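Local coordinates for START domain-containing protein 10 (Homo sapiens, PDB 6SER) that transfers phosphatidylcholine and phosphatidylethanolamine between membranes, preferring lipids with a palmitoyl or stearoyl sn-1 chain and an unsaturated sn-2 chain, at residues K69-C74 with S180-Y185; A141-M146 with Y171-T176; R34-A39 with L65-C70. All blocks are in the same frame, centred on the assembly; numbering follows the deposited sequence.

Contacts 1 and 2 lie in one curved sheet, their centres about 9 Å apart. The strands holding 171-176 and 180-185 are neighbours and follow each other in the chain; the backbone pairs Val-182 O to Gln-174 N, 2.7 Å, and Thr-184 N to Leu-172 O, 2.8 Å, are probable hydrogen bonds between them. Contact 3, centred about 12 Å from contact 1 and 14 Å from contact 2, sets the end of helix 27-38 on the sheet face that carries Thr-184 and Leu-172. On the face with Ile-145 and Tyr-185, triethylene glycol, probably from the crystallisation liquor, comes within about 3 Å and 4 Å of their respective side chains, consistent with a pocket for lipid.

Contact 1: residues K69-C74 with S180-Y185; sequences KCRMEC and SCVITY
Val-182 meets Arg-71 and Glu-73 with one methyl each. Its CG1 sits 3.5 Å above one face of the Arg-71 guanidinium plane, displaced toward the rim, and is 3.6 Å from Arg-71 NE; its CG2 reaches Glu-73 CG, also at 3.6 Å. The arginine can lie over the valine because its chain runs straight from CG to NE after CG is set anti to the backbone N (chi1 -173°), which carries the group up off the sheet and along it to the level of Val-182. Thr-184 continues this face: OG1 lies near the Arg-71 CG and CD methylenes, and CG2 touches Lys-69 CG at 3.7 Å. On the reverse face Met-72 and Ile-183 run side by side in the same direction, with Met-72 CE 3.8 Å from Ile-183 CG2, and Cys-74 CB rests 3.9 Å from Cys-181 SG.

Behind these side chains is a regular antiparallel ladder, with strand directions 167° apart. Cys-70 with Tyr-185, Met-72 with Ile-183 and Cys-74 with Cys-181 are the hydrogen-bonded pairs, each closed by two N-H to O bonds; in the first of these, Cys-70 N to Tyr-185 O measures 2.7 Å and lies in the carbonyl plane. This is part of the curved sheet of the START helix-grip fold, and the face bearing the cysteines, Met-72 and Ile-183 is the inner one. There Met-72 and Cys-70 pack on Met-212 and Cys-74 on Tyr-216 of helix 197-227, whereas Cys-181 and Ile-183 meet Leu-82 of helix 79-87. Tyr-185 turns its ring into the same interior, meeting the Tyr-171 ring with planes about 55° apart and lying close to bound glycol molecules, probably from the crystallisation liquor.

Contact 2: residues A141-M146 with Y171-T176; sequences ADYIIM and YLIQST
Asp-142 leans across to the turn end of strand 171-175, and its side chain passes from Ile-173 by way of Gln-174 to Ser-175. CB lies 3.1 Å from Ile-173 O. CG, placed beside its own backbone N (chi1 -53°), lies between Ile-173 O and Gln-174 CA, a little nearer the former. At the tip OD1 faces Gln-174 CG at 3.9 Å, while OD2 passes over Gln-174 CA to accept a weak hydrogen bond from Ser-175 N at 3.3 Å, bent to 147° at the hydrogen. This weak bond is a polar link across the strands just past the last paired residues; the carboxylate plane stands 79° from the Gln-174 amide.

Beyond Asp-142 the two strands form the ladder of a beta hairpin, 142-151 with 161-175, in the START sheet. Tyr-143 with Ile-173 and Ile-145 with Tyr-171 are hydrogen-bonded pairs, each doubly bonded; Ile-173 N to Tyr-143 O, 2.8 Å, is almost straight. Between them Ile-144 and Leu-172 form a non-hydrogen-bonded pair on the opposite face, where Ile-144 CG1 touches Leu-172 CD1 at 3.6 Å. That face is covered by helix 27-38, Ile-144 lying on Phe-30 and Arg-34. The tyrosines, Ile-145 and Ile-173 instead turn to helix 79-87, where the Tyr-143 ring stacks with Tyr-83 and Tyr-171 touches Leu-86.

Contact 3: residues R34-A39 with L65-C70; sequences RSECEA and LHKIKC
The carboxylate of Glu-36 meets Lys-67 through one oxygen: OE2 forms a salt bridge with Lys-67 NZ at 3.2 Å, and Lys-67 CE is equally near at 3.1 Å, so the last methylene as well as the ammonium group lies against the acid. The other oxygen, OE1, has a weak hydrogen bond to Gln-168 NE2. The second flat group, the Arg-34 guanidinium, lies on the helix, away from Lys-67 and Lys-69; Glu-38 OE2 is at its edge, in plane, in a long salt bridge of 3.7 Å to Arg-34 NE.

Glu-36 and Lys-67 cross at about a right angle. The glutamate is extended beyond CG, whereas the lysine bends at chi3 (75°) and again at chi4, which brings its ammonium group to OE2. Lys-67 NZ also gives a hydrogen bond to Gln-168 OE1, so the same glutamine is linked to both members of the salt bridge.

Lys-69 reaches the C-terminal end of the helix. Its NZ gives a hydrogen bond of 2.9 Å to Cys-37 O, arriving 50° out of the carbonyl plane rather than on a lone pair, and a weak one of 3.3 Å to Glu-36 O. A positive charge beside these last-turn carbonyls would probably be favoured by the helix dipole. Trp-43 adds a cation-pi contact to the same ammonium group.

In the START fold this contact sets the end of helix 27-38 against the outer face of the sheet: Cys-37 and Arg-34 rest on Leu-172 of strand 161-175, Glu-36 touches Leu-186 of strand 181-190, and the Lys-69 side chain also touches Trp-55 of strand 52-57.

Contact 1: residues K69-C74 with S180-Y185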
ATOM      1  N   LYS A  69     -11.870   1.788   0.791  1.00 35.45           N
ATOM      2  CA  LYS A  69     -11.455   2.526  -0.395  1.00 35.02           C
ATOM      3  C   LYS A  69     -11.450   4.008  -0.061  1.00 33.35           C
ATOM      4  O   LYS A  69     -12.412   4.519   0.519  1.00 35.12           O
ATOM      5  CB  LYS A  69     -12.385   2.251  -1.580  1.00 34.97           C
ATOM      6  CG  LYS A  69     -12.005   3.023  -2.830  1.00 42.18           C
ATOM      7  CD  LYS A  69     -13.131   3.070  -3.852  1.00 41.62           C
ATOM      8  CE  LYS A  69     -13.505   1.691  -4.342  1.00 48.25           C
ATOM      9  NZ  LYS A  69     -14.458   1.804  -5.473  1.00 44.04           N
ATOM     10  N   CYS A  70     -10.370   4.701  -0.403  1.00 32.19           N
ATOM     11  CA  CYS A  70     -10.277   6.131  -0.125  1.00 33.15           C
ATOM     12  C   CYS A  70      -9.726   6.851  -1.348  1.00 37.44           C
ATOM     13  O   CYS A  70      -8.645   6.512  -1.841  1.00 40.64           O
ATOM     14  CB  CYS A  70      -9.418   6.405   1.114  1.00 28.72           C
ATOM     15  SG  CYS A  70      -9.559   8.120   1.717  1.00 55.91           S
ATOM     16  N   ARG A  71     -10.467   7.846  -1.822  1.00 33.23           N
ATOM     17  CA  ARG A  71     -10.160   8.583  -3.037  1.00 28.84           C
ATOM     18  C   ARG A  71      -9.863  10.033  -2.678  1.00 41.47           C
ATOM     19  O   ARG A  71     -10.560  10.633  -1.853  1.00 37.85           O
ATOM     20  CB  ARG A  71     -11.335   8.494  -4.017  1.00 34.27           C
ATOM     21  CG  ARG A  71     -11.108   9.072  -5.391  1.00 38.47           C
ATOM     22  CD  ARG A  71     -12.279   8.720  -6.301  1.00 35.82           C
ATOM     23  NE  ARG A  71     -12.201   9.344  -7.621  1.00 53.65           N
ATOM     24  CZ  ARG A  71     -12.523  10.612  -7.872  1.00 59.31           C
ATOM     25  NH1 ARG A  71     -12.927  11.405  -6.886  1.00 47.06           N
ATOM     26  NH2 ARG A  71     -12.433  11.092  -9.108  1.00 51.39           N
ATOM     27  N   MET A  72      -8.817  10.595  -3.281  1.00 39.84           N
ATOM     28  CA  MET A  72      -8.419  11.960  -2.962  1.00 41.24           C
ATOM     29  C   MET A  72      -7.993  12.705  -4.217  1.00 41.90           C
ATOM     30  O   MET A  72      -7.104  12.255  -4.946  1.00 39.01           O
ATOM     31  CB  MET A  72      -7.288  11.985  -1.937  1.00 37.55           C
ATOM     32  CG  MET A  72      -6.642  13.348  -1.820  1.00 35.90           C
ATOM     33  SD  MET A  72      -5.413  13.366  -0.519  1.00 41.82           S
ATOM     34  CE  MET A  72      -4.128  12.356  -1.263  1.00 43.18           C
ATOM     35  N   GLU A  73      -8.619  13.851  -4.449  1.00 41.54           N
ATOM     36  CA  GLU A  73      -8.314  14.698  -5.590  1.00 42.36           C
ATOM     37  C   GLU A  73      -7.143  15.602  -5.233  1.00 50.19           C
ATOM     38  O   GLU A  73      -7.189  16.317  -4.225  1.00 49.21           O
ATOM     39  CB  GLU A  73      -9.541  15.520  -5.976  1.00 49.42           C
ATOM     40  CG  GLU A  73     -10.019  15.281  -7.394  1.00 59.39           C
ATOM     41  CD  GLU A  73     -11.391  15.881  -7.659  1.00 80.19           C
ATOM     42  OE1 GLU A  73     -11.518  17.127  -7.603  1.00 79.49           O
ATOM     43  OE2 GLU A  73     -12.340  15.102  -7.914  1.00 60.40           O
ATOM     44  N   CYS A  74      -6.093  15.560  -6.044  1.00 44.02           N
ATOM     45  CA  CYS A  74      -4.894  16.367  -5.828  1.00 47.55           C
ATOM     46  C   CYS A  74      -4.833  17.398  -6.949  1.00 52.04           C
ATOM     47  O   CYS A  74      -4.441  17.081  -8.078  1.00 48.36           O
ATOM     48  CB  CYS A  74      -3.645  15.494  -5.793  1.00 47.52           C
ATOM     49  SG  CYS A  74      -3.584  14.361  -4.402  1.00 48.56           S
ATOM     50  N   SER A 180      -1.742  17.808 -11.829  1.00 35.63           N
ATOM     51  CA  SER A 180      -2.874  17.335 -11.033  1.00 43.76           C
ATOM     52  C   SER A 180      -3.116  15.846 -11.261  1.00 43.59           C
ATOM     53  O   SER A 180      -2.786  15.293 -12.315  1.00 38.93           O
ATOM     54  CB  SER A 180      -4.156  18.124 -11.350  1.00 40.85           C
ATOM     55  OG  SER A 180      -4.671  17.769 -12.619  1.00 41.56           O
ATOM     56  N   CYS A 181      -3.738  15.206 -10.268  1.00 30.99           N
ATOM     57  CA  CYS A 181      -4.048  13.784 -10.362  1.00 34.51           C
ATOM     58  C   CYS A 181      -5.139  13.438  -9.354  1.00 36.40           C
ATOM     59  O   CYS A 181      -5.507  14.247  -8.497  1.00 35.02           O
ATOM     60  CB  CYS A 181      -2.803  12.925 -10.120  1.00 23.56           C
ATOM     61  SG  CYS A 181      -2.201  13.048  -8.420  1.00 36.53           S
ATOM     62  N   VAL A 182      -5.654  12.215  -9.477  1.00 37.44           N
ATOM     63  CA  VAL A 182      -6.547  11.613  -8.493  1.00 31.98           C
ATOM     64  C   VAL A 182      -5.941  10.281  -8.071  1.00 29.34           C
ATOM     65  O   VAL A 182      -5.524   9.489  -8.923  1.00 34.10           O
ATOM     66  CB  VAL A 182      -7.969  11.406  -9.052  1.00 39.18           C
ATOM     67  CG1 VAL A 182      -8.854  10.689  -8.040  1.00 26.45           C
ATOM     68  CG2 VAL A 182      -8.589  12.740  -9.460  1.00 43.36           C
ATOM     69  N   ILE A 183      -5.883  10.032  -6.766  1.00 36.41           N
ATOM     70  CA  ILE A 183      -5.339   8.784  -6.244  1.00 29.19           C
ATOM     71  C   ILE A 183      -6.424   8.065  -5.456  1.00 35.22           C
ATOM     72  O   ILE A 183      -7.101   8.673  -4.618  1.00 31.34           O
ATOM     73  CB  ILE A 183      -4.095   9.018  -5.369  1.00 34.40           C
ATOM     74  CG1 ILE A 183      -3.555   7.680  -4.845  1.00 32.89           C
ATOM     75  CG2 ILE A 183      -4.395   9.986  -4.233  1.00 29.02           C
ATOM     76  CD1 ILE A 183      -2.245   7.775  -4.125  1.00 36.30           C
ATOM     77  N   THR A 184      -6.591   6.775  -5.738  1.00 28.77           N
ATOM     78  CA  THR A 184      -7.509   5.916  -5.005  1.00 32.62           C
ATOM     79  C   THR A 184      -6.696   4.866  -4.261  1.00 30.48           C
ATOM     80  O   THR A 184      -5.917   4.128  -4.874  1.00 33.09           O
ATOM     81  CB  THR A 184      -8.513   5.253  -5.947  1.00 32.06           C
ATOM     82  OG1 THR A 184      -9.242   6.268  -6.657  1.00 35.96           O
ATOM     83  CG2 THR A 184      -9.480   4.367  -5.157  1.00 28.03           C
ATOM     84  N   TYR A 185      -6.865   4.821  -2.945  1.00 27.83           N
ATOM     85  CA  TYR A 185      -6.236   3.825  -2.087  1.00 26.88           C
ATOM     86  C   TYR A 185      -7.273   2.758  -1.760  1.00 37.35           C
ATOM     87  O   TYR A 185      -8.396   3.079  -1.357  1.00 36.22           O
ATOM     88  CB  TYR A 185      -5.705   4.489  -0.820  1.00 27.88           C
ATOM     89  CG  TYR A 185      -5.431   3.572   0.351  1.00 38.68           C
ATOM     90  CD1 TYR A 185      -4.165   3.021   0.541  1.00 36.36           C
ATOM     91  CD2 TYR A 185      -6.419   3.293   1.299  1.00 41.64           C
ATOM     92  CE1 TYR A 185      -3.892   2.198   1.629  1.00 36.86           C
ATOM     93  CE2 TYR A 185      -6.158   2.465   2.393  1.00 41.55           C
ATOM     94  CZ  TYR A 185      -4.885   1.928   2.552  1.00 43.42           C
ATOM     95  OH  TYR A 185      -4.598   1.114   3.623  1.00 46.53           O
TER

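Contact 2: residues A141-M146 with Y171-T176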
ATOM      1  N   ALA A 141      -0.971   7.094 -18.853  1.00 75.98           N
ATOM      2  CA  ALA A 141      -0.827   8.245 -17.973  1.00 78.80           C
ATOM      3  C   ALA A 141      -1.024   7.898 -16.502  1.00 73.61           C
ATOM      4  O   ALA A 141      -0.696   8.723 -15.640  1.00 75.55           O
ATOM      5  CB  ALA A 141      -1.817   9.342 -18.376  1.00 77.20           C
ATOM      6  N   ASP A 142      -1.529   6.706 -16.200  1.00 66.70           N
ATOM      7  CA  ASP A 142      -1.848   6.296 -14.844  1.00 54.06           C
ATOM      8  C   ASP A 142      -0.795   5.345 -14.292  1.00 45.86           C
ATOM      9  O   ASP A 142       0.044   4.813 -15.020  1.00 46.24           O
ATOM     10  CB  ASP A 142      -3.221   5.627 -14.795  1.00 47.14           C
ATOM     11  CG  ASP A 142      -4.293   6.483 -15.420  1.00 59.38           C
ATOM     12  OD1 ASP A 142      -5.350   5.936 -15.800  1.00 44.56           O
ATOM     13  OD2 ASP A 142      -4.061   7.707 -15.546  1.00 55.62           O
ATOM     14  N   TYR A 143      -0.859   5.135 -12.979  1.00 35.47           N
ATOM     15  CA  TYR A 143       0.034   4.224 -12.285  1.00 29.06           C
ATOM     16  C   TYR A 143      -0.763   3.334 -11.339  1.00 40.39           C
ATOM     17  O   TYR A 143      -1.738   3.769 -10.716  1.00 30.48           O
ATOM     18  CB  TYR A 143       1.098   4.968 -11.472  1.00 26.56           C
ATOM     19  CG  TYR A 143       1.952   5.982 -12.206  1.00 25.63           C
ATOM     20  CD1 TYR A 143       1.589   7.325 -12.254  1.00 31.95           C
ATOM     21  CD2 TYR A 143       3.153   5.608 -12.801  1.00 32.71           C
ATOM     22  CE1 TYR A 143       2.391   8.271 -12.903  1.00 36.29           C
ATOM     23  CE2 TYR A 143       3.965   6.537 -13.441  1.00 37.84           C
ATOM     24  CZ  TYR A 143       3.577   7.866 -13.494  1.00 34.62           C
ATOM     25  OH  TYR A 143       4.385   8.774 -14.136  1.00 46.88           O
ATOM     26  N   ILE A 144      -0.324   2.086 -11.219  1.00 29.40           N
ATOM     27  CA  ILE A 144      -0.836   1.176 -10.204  1.00 31.38           C
ATOM     28  C   ILE A 144       0.338   0.595  -9.432  1.00 33.12           C
ATOM     29  O   ILE A 144       1.324   0.155 -10.031  1.00 31.52           O
ATOM     30  CB  ILE A 144      -1.674   0.041 -10.811  1.00 29.38           C
ATOM     31  CG1 ILE A 144      -2.932   0.596 -11.470  1.00 35.37           C
ATOM     32  CG2 ILE A 144      -2.040  -0.972  -9.740  1.00 25.49           C
ATOM     33  CD1 ILE A 144      -3.815  -0.478 -12.069  1.00 42.63           C
ATOM     34  N   ILE A 145       0.228   0.591  -8.108  1.00 30.16           N
ATOM     35  CA  ILE A 145       1.122  -0.147  -7.229  1.00 30.35           C
ATOM     36  C   ILE A 145       0.249  -0.992  -6.321  1.00 36.99           C
ATOM     37  O   ILE A 145      -0.599  -0.443  -5.610  1.00 37.99           O
ATOM     38  CB  ILE A 145       2.007   0.778  -6.382  1.00 36.60           C
ATOM     39  CG1 ILE A 145       2.545   1.933  -7.213  1.00 41.69           C
ATOM     40  CG2 ILE A 145       3.165  -0.002  -5.803  1.00 34.80           C
ATOM     41  CD1 ILE A 145       3.408   2.869  -6.415  1.00 39.86           C
ATOM     42  N   MET A 146       0.452  -2.313  -6.337  1.00 30.82           N
ATOM     43  CA  MET A 146      -0.267  -3.246  -5.475  1.00 30.81           C
ATOM     44  C   MET A 146       0.701  -4.046  -4.615  1.00 35.17           C
ATOM     45  O   MET A 146       1.882  -4.198  -4.944  1.00 34.01           O
ATOM     46  CB  MET A 146      -1.098  -4.254  -6.269  1.00 25.39           C
ATOM     47  CG  MET A 146      -1.562  -3.761  -7.581  1.00 39.71           C
ATOM     48  SD  MET A 146      -2.557  -5.003  -8.380  1.00 46.51           S
ATOM     49  CE  MET A 146      -1.304  -6.112  -8.962  1.00 50.01           C
ATOM     50  N   TYR A 171      -2.671   1.213  -4.833  1.00 34.79           N
ATOM     51  CA  TYR A 171      -2.957   2.587  -5.184  1.00 22.35           C
ATOM     52  C   TYR A 171      -3.164   2.673  -6.681  1.00 32.73           C
ATOM     53  O   TYR A 171      -2.445   2.034  -7.453  1.00 30.90           O
ATOM     54  CB  TYR A 171      -1.808   3.522  -4.776  1.00 24.88           C
ATOM     55  CG  TYR A 171      -1.506   3.544  -3.303  1.00 26.80           C
ATOM     56  CD1 TYR A 171      -2.010   4.562  -2.500  1.00 32.19           C
ATOM     57  CD2 TYR A 171      -0.722   2.535  -2.711  1.00 28.33           C
ATOM     58  CE1 TYR A 171      -1.741   4.591  -1.145  1.00 37.16           C
ATOM     59  CE2 TYR A 171      -0.447   2.551  -1.360  1.00 30.94           C
ATOM     60  CZ  TYR A 171      -0.959   3.582  -0.581  1.00 37.46           C
ATOM     61  OH  TYR A 171      -0.686   3.604   0.766  1.00 47.91           O
ATOM     62  N   LEU A 172      -4.193   3.416  -7.076  1.00 27.16           N
ATOM     63  CA  LEU A 172      -4.419   3.796  -8.462  1.00 30.62           C
ATOM     64  C   LEU A 172      -4.213   5.300  -8.541  1.00 32.08           C
ATOM     65  O   LEU A 172      -4.894   6.059  -7.840  1.00 31.82           O
ATOM     66  CB  LEU A 172      -5.824   3.407  -8.940  1.00 31.20           C
ATOM     67  CG  LEU A 172      -6.193   3.982 -10.303  1.00 31.93           C
ATOM     68  CD1 LEU A 172      -5.393   3.267 -11.367  1.00 22.61           C
ATOM     69  CD2 LEU A 172      -7.693   3.835 -10.550  1.00 30.21           C
ATOM     70  N   ILE A 173      -3.246   5.727  -9.341  1.00 28.60           N
ATOM     71  CA  ILE A 173      -3.011   7.141  -9.581  1.00 24.79           C
ATOM     72  C   ILE A 173      -3.509   7.442 -10.988  1.00 37.41           C
ATOM     73  O   ILE A 173      -3.072   6.818 -11.960  1.00 32.46           O
ATOM     74  CB  ILE A 173      -1.528   7.514  -9.409  1.00 32.44           C
ATOM     75  CG1 ILE A 173      -1.013   7.080  -8.028  1.00 30.92           C
ATOM     76  CG2 ILE A 173      -1.319   9.024  -9.594  1.00 25.16           C
ATOM     77  CD1 ILE A 173       0.454   7.376  -7.804  1.00 29.50           C
ATOM     78  N   GLN A 174      -4.462   8.354 -11.098  1.00 33.29           N
ATOM     79  CA  GLN A 174      -4.996   8.761 -12.389  1.00 35.35           C
ATOM     80  C   GLN A 174      -4.587  10.204 -12.620  1.00 33.04           C
ATOM     81  O   GLN A 174      -4.924  11.083 -11.815  1.00 31.85           O
ATOM     82  CB  GLN A 174      -6.515   8.594 -12.433  1.00 35.35           C
ATOM     83  CG  GLN A 174      -6.952   7.128 -12.473  1.00 34.20           C
ATOM     84  CD  GLN A 174      -8.416   6.928 -12.125  1.00 40.12           C
ATOM     85  OE1 GLN A 174      -8.882   7.375 -11.074  1.00 32.81           O
ATOM     86  NE2 GLN A 174      -9.146   6.243 -13.001  1.00 47.60           N
ATOM     87  N   SER A 175      -3.825  10.438 -13.686  1.00 38.83           N
ATOM     88  CA  SER A 175      -3.466  11.804 -14.043  1.00 40.12           C
ATOM     89  C   SER A 175      -4.683  12.538 -14.587  1.00 40.18           C
ATOM     90  O   SER A 175      -5.419  12.008 -15.425  1.00 41.40           O
ATOM     91  CB  SER A 175      -2.355  11.820 -15.080  1.00 40.39           C
ATOM     92  OG  SER A 175      -2.053  13.162 -15.417  1.00 44.98           O
ATOM     93  N   THR A 176      -4.899  13.755 -14.106  1.00 42.93           N
ATOM     94  CA  THR A 176      -5.981  14.610 -14.582  1.00 50.42           C
ATOM     95  C   THR A 176      -5.422  15.830 -15.309  1.00 54.86           C
ATOM     96  O   THR A 176      -5.988  16.919 -15.256  1.00 54.32           O
ATOM     97  CB  THR A 176      -6.891  15.043 -13.433  1.00 40.20           C
ATOM     98  OG1 THR A 176      -6.132  15.783 -12.466  1.00 37.14           O
ATOM     99  CG2 THR A 176      -7.528  13.830 -12.760  1.00 42.44           C
TER

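Contact 3: residues R34-A39 with L65-C70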
ATOM      1  N   ARG A  34      -7.510  -2.127 -10.815  1.00 31.83           N
ATOM      2  CA  ARG A  34      -8.016  -0.838 -11.277  1.00 35.41           C
ATOM      3  C   ARG A  34      -9.536  -0.856 -11.367  1.00 44.52           C
ATOM      4  O   ARG A  34     -10.212   0.083 -10.927  1.00 40.21           O
ATOM      5  CB  ARG A  34      -7.419  -0.468 -12.634  1.00 41.33           C
ATOM      6  CG  ARG A  34      -8.085   0.761 -13.234  1.00 43.95           C
ATOM      7  CD  ARG A  34      -7.316   1.342 -14.416  1.00 47.94           C
ATOM      8  NE  ARG A  34      -7.819   0.859 -15.694  1.00 62.24           N
ATOM      9  CZ  ARG A  34      -7.173   0.004 -16.480  1.00 75.83           C
ATOM     10  NH1 ARG A  34      -5.983  -0.459 -16.123  1.00 76.62           N
ATOM     11  NH2 ARG A  34      -7.713  -0.383 -17.627  1.00 82.69           N
ATOM     12  N   SER A  35     -10.091  -1.927 -11.931  1.00 39.67           N
ATOM     13  CA  SER A  35     -11.538  -2.050 -12.003  1.00 42.95           C
ATOM     14  C   SER A  35     -12.153  -1.987 -10.612  1.00 43.64           C
ATOM     15  O   SER A  35     -13.219  -1.392 -10.420  1.00 44.91           O
ATOM     16  CB  SER A  35     -11.909  -3.348 -12.723  1.00 35.68           C
ATOM     17  OG  SER A  35     -13.174  -3.811 -12.307  1.00 60.67           O
ATOM     18  N   GLU A  36     -11.470  -2.557  -9.619  1.00 36.57           N
ATOM     19  CA  GLU A  36     -11.964  -2.501  -8.249  1.00 30.56           C
ATOM     20  C   GLU A  36     -12.008  -1.063  -7.740  1.00 45.37           C
ATOM     21  O   GLU A  36     -12.969  -0.657  -7.075  1.00 44.26           O
ATOM     22  CB  GLU A  36     -11.077  -3.359  -7.355  1.00 43.19           C
ATOM     23  CG  GLU A  36     -11.803  -4.121  -6.295  1.00 53.61           C
ATOM     24  CD  GLU A  36     -10.912  -5.137  -5.622  1.00 63.89           C
ATOM     25  OE1 GLU A  36      -9.889  -5.529  -6.225  1.00 68.72           O
ATOM     26  OE2 GLU A  36     -11.231  -5.540  -4.487  1.00 72.04           O
ATOM     27  N   CYS A  37     -10.974  -0.276  -8.050  1.00 39.04           N
ATOM     28  CA  CYS A  37     -10.945   1.124  -7.626  1.00 43.22           C
ATOM     29  C   CYS A  37     -12.054   1.934  -8.289  1.00 36.42           C
ATOM     30  O   CYS A  37     -12.736   2.722  -7.623  1.00 41.23           O
ATOM     31  CB  CYS A  37      -9.573   1.737  -7.933  1.00 34.13           C
ATOM     32  SG  CYS A  37      -8.215   1.031  -6.975  1.00 41.49           S
ATOM     33  N   GLU A  38     -12.255   1.747  -9.598  1.00 36.21           N
ATOM     34  CA  GLU A  38     -13.251   2.515 -10.341  1.00 43.03           C
ATOM     35  C   GLU A  38     -14.680   2.053 -10.067  1.00 49.93           C
ATOM     36  O   GLU A  38     -15.628   2.787 -10.374  1.00 50.03           O
ATOM     37  CB  GLU A  38     -12.967   2.417 -11.844  1.00 50.62           C
ATOM     38  CG  GLU A  38     -11.583   2.912 -12.277  1.00 58.71           C
ATOM     39  CD  GLU A  38     -11.228   2.488 -13.697  1.00 60.81           C
ATOM     40  OE1 GLU A  38     -11.762   1.456 -14.160  1.00 59.58           O
ATOM     41  OE2 GLU A  38     -10.417   3.189 -14.346  1.00 64.06           O
ATOM     42  N   ALA A  39     -14.857   0.853  -9.521  1.00 46.57           N
ATOM     43  CA  ALA A  39     -16.192   0.328  -9.288  1.00 43.36           C
ATOM     44  C   ALA A  39     -16.874   1.078  -8.151  1.00 46.43           C
ATOM     45  O   ALA A  39     -16.245   1.421  -7.145  1.00 42.21           O
ATOM     46  CB  ALA A  39     -16.125  -1.165  -8.966  1.00 36.12           C
ATOM     47  N   LEU A  65     -13.690  -8.677   8.151  1.00 46.81           N
ATOM     48  CA  LEU A  65     -12.838  -7.544   7.834  1.00 50.41           C
ATOM     49  C   LEU A  65     -13.279  -6.940   6.508  1.00 43.27           C
ATOM     50  O   LEU A  65     -13.337  -7.636   5.489  1.00 42.31           O
ATOM     51  CB  LEU A  65     -11.386  -7.993   7.770  1.00 43.53           C
ATOM     52  CG  LEU A  65     -10.357  -6.908   8.040  1.00 54.31           C
ATOM     53  CD1 LEU A  65     -10.475  -6.383   9.467  1.00 42.88           C
ATOM     54  CD2 LEU A  65      -9.005  -7.514   7.791  1.00 53.44           C
ATOM     55  N   HIS A  66     -13.596  -5.653   6.520  1.00 41.07           N
ATOM     56  CA  HIS A  66     -14.112  -4.990   5.333  1.00 44.08           C
ATOM     57  C   HIS A  66     -12.984  -4.377   4.516  1.00 43.54           C
ATOM     58  O   HIS A  66     -12.008  -3.857   5.065  1.00 45.85           O
ATOM     59  CB  HIS A  66     -15.123  -3.909   5.722  1.00 42.04           C
ATOM     60  CG  HIS A  66     -16.346  -4.451   6.391  1.00 56.63           C
ATOM     61  ND1 HIS A  66     -16.776  -5.749   6.212  1.00 61.33           N
ATOM     62  CD2 HIS A  66     -17.225  -3.877   7.247  1.00 57.10           C
ATOM     63  CE1 HIS A  66     -17.871  -5.951   6.922  1.00 66.07           C
ATOM     64  NE2 HIS A  66     -18.164  -4.831   7.561  1.00 68.46           N
ATOM     65  N   LYS A  67     -13.119  -4.464   3.196  1.00 41.27           N
ATOM     66  CA  LYS A  67     -12.266  -3.699   2.303  1.00 44.41           C
ATOM     67  C   LYS A  67     -12.635  -2.223   2.376  1.00 48.23           C
ATOM     68  O   LYS A  67     -13.813  -1.865   2.441  1.00 43.70           O
ATOM     69  CB  LYS A  67     -12.403  -4.210   0.872  1.00 47.56           C
ATOM     70  CG  LYS A  67     -12.246  -5.719   0.748  1.00 54.72           C
ATOM     71  CD  LYS A  67     -12.307  -6.182  -0.711  1.00 65.03           C
ATOM     72  CE  LYS A  67     -11.011  -5.854  -1.443  1.00 70.55           C
ATOM     73  NZ  LYS A  67     -10.280  -7.078  -1.890  1.00 64.89           N
ATOM     74  N   ILE A  68     -11.614  -1.368   2.381  1.00 43.19           N
ATOM     75  CA  ILE A  68     -11.762   0.078   2.507  1.00 37.76           C
ATOM     76  C   ILE A  68     -11.222   0.717   1.236  1.00 41.51           C
ATOM     77  O   ILE A  68     -10.234   0.242   0.667  1.00 39.99           O
ATOM     78  CB  ILE A  68     -11.016   0.613   3.751  1.00 44.09           C
ATOM     79  CG1 ILE A  68     -11.457  -0.142   5.006  1.00 55.80           C
ATOM     80  CG2 ILE A  68     -11.217   2.115   3.927  1.00 41.73           C
ATOM     81  CD1 ILE A  68     -12.967  -0.186   5.219  1.00 59.68           C
ATOM     82  N   LYS A  69     -11.870   1.788   0.791  1.00 35.45           N
ATOM     83  CA  LYS A  69     -11.455   2.526  -0.395  1.00 35.02           C
ATOM     84  C   LYS A  69     -11.450   4.008  -0.061  1.00 33.35           C
ATOM     85  O   LYS A  69     -12.412   4.519   0.519  1.00 35.12           O
ATOM     86  CB  LYS A  69     -12.385   2.251  -1.580  1.00 34.97           C
ATOM     87  CG  LYS A  69     -12.005   3.023  -2.830  1.00 42.18           C
ATOM     88  CD  LYS A  69     -13.131   3.070  -3.852  1.00 41.62           C
ATOM     89  CE  LYS A  69     -13.505   1.691  -4.342  1.00 48.25           C
ATOM     90  NZ  LYS A  69     -14.458   1.804  -5.473  1.00 44.04           N
ATOM     91  N   CYS A  70     -10.370   4.701  -0.403  1.00 32.19           N
ATOM     92  CA  CYS A  70     -10.277   6.131  -0.125  1.00 33.15           C
ATOM     93  C   CYS A  70      -9.726   6.851  -1.348  1.00 37.44           C
ATOM     94  O   CYS A  70      -8.645   6.512  -1.841  1.00 40.64           O
ATOM     95  CB  CYS A  70      -9.418   6.405   1.114  1.00 28.72           C
ATOM     96  SG  CYS A  70      -9.559   8.120   1.717  1.00 55.91           S
TER